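Local coordinates for WbbM protein (Klebsiella pneumoniae, PDB 6U4B), which is a trimeric bifunctional glycosyltransferase that polymerises O antigen, probably using magnesium in its family 8-like glycosyltransferase module, at residues 175-180 with 245-250. Residues are numbered along the deposited sequence; the frame is centred on the assembly and turned at random.
Sequences GEYLHI and NYNAQE
H179 reaches E250 through its imidazole edge: NE2 donates to OE2 at 2.6 Å, the bond nearly straight at 167°. The oxygen lies in the imidazole plane, whereas the nitrogen sits above the carboxylate plane, the two flat groups being turned 49° apart. This is a His-carboxylate pair on the surface, away from the magnesium site. The other carboxylate oxygen, E250 OE1, takes the backbone N of N247 at 3.0 Å through its anti lone pair, so both oxygens are held and the group's rotation is fixed. In return E250 N donates to N247 OD1 at 2.9 Å. This second bond, to the N three residues on, makes an Asx motif, the N247 side chain folding back between its own N and carbonyl carbon (chi1 56°).

Y246 comes at H179 from the opposite direction, its ring almost parallel to the imidazole but slid so far that they barely overlap, with OH 3.3 Å from H179 CD2; that hydroxyl bonds to D182. On the other flank, Q249 CB makes a CH-pi contact with one face of the Y177 ring, 3.7 Å from its centroid, while E176 CG covers the opposite face. A water lies within hydrogen-bonding distance of both Y177 O (2.8 Å) and E250 O (2.9 Å).

The contact thus joins two loops of the DUF4422 region, one linking helices 168-173 and 180-193, the other running from helix 220-240 into helix 253-272.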
loop_
_atom_site.group_PDB
_atom_site.type_symbol
_atom_site.label_atom_id
_atom_site.label_comp_id
_atom_site.label_asym_id
_atom_site.label_seq_id
_atom_site.Cartn_x
_atom_site.Cartn_y
_atom_site.Cartn_z
ATOM N N GLY A 175 -41.088 -3.896 39.624
ATOM C CA GLY A 175 -40.023 -3.035 39.139
ATOM C C GLY A 175 -40.276 -2.584 37.710
ATOM O O GLY A 175 -40.721 -3.361 36.861
ATOM N N GLU A 176 -39.987 -1.306 37.451
ATOM C CA GLU A 176 -40.247 -0.733 36.133
ATOM C C GLU A 176 -39.454 -1.448 35.047
ATOM O O GLU A 176 -39.982 -1.728 33.964
ATOM C CB GLU A 176 -39.919 0.759 36.139
ATOM C CG GLU A 176 -40.139 1.449 34.803
ATOM C CD GLU A 176 -39.774 2.919 34.841
ATOM O OE1 GLU A 176 -38.997 3.318 35.735
ATOM O OE2 GLU A 176 -40.266 3.677 33.979
ATOM N N TYR A 177 -38.185 -1.753 35.315
ATOM C CA TYR A 177 -37.322 -2.421 34.350
ATOM C C TYR A 177 -36.993 -3.850 34.763
ATOM O O TYR A 177 -35.957 -4.386 34.362
ATOM C CB TYR A 177 -36.037 -1.618 34.146
ATOM C CG TYR A 177 -36.279 -0.197 33.689
ATOM C CD1 TYR A 177 -35.910 0.881 34.483
ATOM C CD2 TYR A 177 -36.889 0.066 32.469
ATOM C CE1 TYR A 177 -36.131 2.182 34.070
ATOM C CE2 TYR A 177 -37.115 1.364 32.048
ATOM C CZ TYR A 177 -36.736 2.418 32.853
ATOM O OH TYR A 177 -36.959 3.712 32.439
ATOM N N LEU A 178 -37.857 -4.476 35.557
ATOM C CA LEU A 178 -37.636 -5.825 36.051
ATOM C C LEU A 178 -38.735 -6.752 35.549
ATOM O O LEU A 178 -39.869 -6.329 35.302
ATOM C CB LEU A 178 -37.592 -5.856 37.583
ATOM C CG LEU A 178 -36.478 -5.046 38.248
ATOM C CD1 LEU A 178 -36.616 -5.089 39.763
ATOM C CD2 LEU A 178 -35.112 -5.560 37.814
ATOM N N HIS A 179 -38.386 -8.026 35.404
ATOM C CA HIS A 179 -39.309 -9.053 34.938
ATOM C C HIS A 179 -39.163 -10.254 35.861
ATOM O O HIS A 179 -38.098 -10.879 35.911
ATOM C CB HIS A 179 -39.033 -9.417 33.480
ATOM C CG HIS A 179 -39.117 -8.249 32.546
ATOM N ND1 HIS A 179 -40.280 -7.906 31.890
ATOM C CD2 HIS A 179 -38.189 -7.338 32.172
ATOM C CE1 HIS A 179 -40.061 -6.837 31.143
ATOM N NE2 HIS A 179 -38.800 -6.473 31.296
ATOM N N ILE A 180 -40.231 -10.565 36.600
ATOM C CA ILE A 180 -40.145 -11.519 37.696
ATOM C C ILE A 180 -39.733 -12.905 37.221
ATOM O O ILE A 180 -39.169 -13.681 38.001
ATOM C CB ILE A 180 -41.490 -11.559 38.457
ATOM C CG1 ILE A 180 -41.345 -12.343 39.764
ATOM C CG2 ILE A 180 -42.589 -12.136 37.577
ATOM C CD1 ILE A 180 -40.298 -11.777 40.695
ATOM N N ASN A 245 -35.728 -8.192 23.993
ATOM C CA ASN A 245 -35.557 -6.812 23.534
ATOM C C ASN A 245 -35.361 -5.864 24.716
ATOM O O ASN A 245 -36.021 -4.831 24.838
ATOM C CB ASN A 245 -36.738 -6.375 22.664
ATOM C CG ASN A 245 -36.781 -7.096 21.328
ATOM O OD1 ASN A 245 -35.776 -7.180 20.621
ATOM N ND2 ASN A 245 -37.948 -7.625 20.977
ATOM N N TYR A 246 -34.440 -6.236 25.601
ATOM C CA TYR A 246 -34.180 -5.437 26.790
ATOM C C TYR A 246 -33.445 -4.151 26.434
ATOM O O TYR A 246 -32.554 -4.140 25.578
ATOM C CB TYR A 246 -33.360 -6.237 27.803
ATOM C CG TYR A 246 -34.161 -7.206 28.646
ATOM C CD1 TYR A 246 -35.520 -7.400 28.423
ATOM C CD2 TYR A 246 -33.559 -7.913 29.680
ATOM C CE1 TYR A 246 -36.251 -8.285 29.198
ATOM C CE2 TYR A 246 -34.283 -8.798 30.459
ATOM C CZ TYR A 246 -35.627 -8.979 30.215
ATOM O OH TYR A 246 -36.345 -9.856 30.991
ATOM N N ASN A 247 -33.824 -3.061 27.097
ATOM C CA ASN A 247 -33.090 -1.811 26.985
ATOM C C ASN A 247 -31.945 -1.803 27.996
ATOM O O ASN A 247 -31.711 -2.779 28.714
ATOM C CB ASN A 247 -34.026 -0.614 27.172
ATOM C CG ASN A 247 -34.782 -0.647 28.493
ATOM O OD1 ASN A 247 -34.252 -1.058 29.526
ATOM N ND2 ASN A 247 -36.031 -0.202 28.461
ATOM N N ALA A 248 -31.231 -0.675 28.066
ATOM C CA ALA A 248 -30.022 -0.605 28.885
ATOM C C ALA A 248 -30.315 -0.879 30.358
ATOM O O ALA A 248 -29.507 -1.506 31.054
ATOM C CB ALA A 248 -29.355 0.759 28.717
ATOM N N GLN A 249 -31.467 -0.422 30.854
ATOM C CA GLN A 249 -31.808 -0.659 32.253
ATOM C C GLN A 249 -32.198 -2.114 32.484
ATOM O O GLN A 249 -31.718 -2.756 33.427
ATOM C CB GLN A 249 -32.933 0.276 32.694
ATOM C CG GLN A 249 -32.586 1.758 32.661
ATOM C CD GLN A 249 -32.945 2.417 31.343
ATOM O OE1 GLN A 249 -32.999 1.764 30.299
ATOM N NE2 GLN A 249 -33.201 3.720 31.385
ATOM N N GLU A 250 -33.073 -2.650 31.629
ATOM C CA GLU A 250 -33.475 -4.049 31.750
ATOM C C GLU A 250 -32.283 -4.990 31.631
ATOM O O GLU A 250 -32.259 -6.048 32.274
ATOM C CB GLU A 250 -34.516 -4.391 30.683
ATOM C CG GLU A 250 -35.856 -3.682 30.837
ATOM C CD GLU A 250 -36.795 -3.977 29.679
ATOM O OE1 GLU A 250 -36.369 -3.805 28.518
ATOM O OE2 GLU A 250 -37.948 -4.390 29.925
HETATM O O HOH W 1 -34.384 -6.629 34.089
#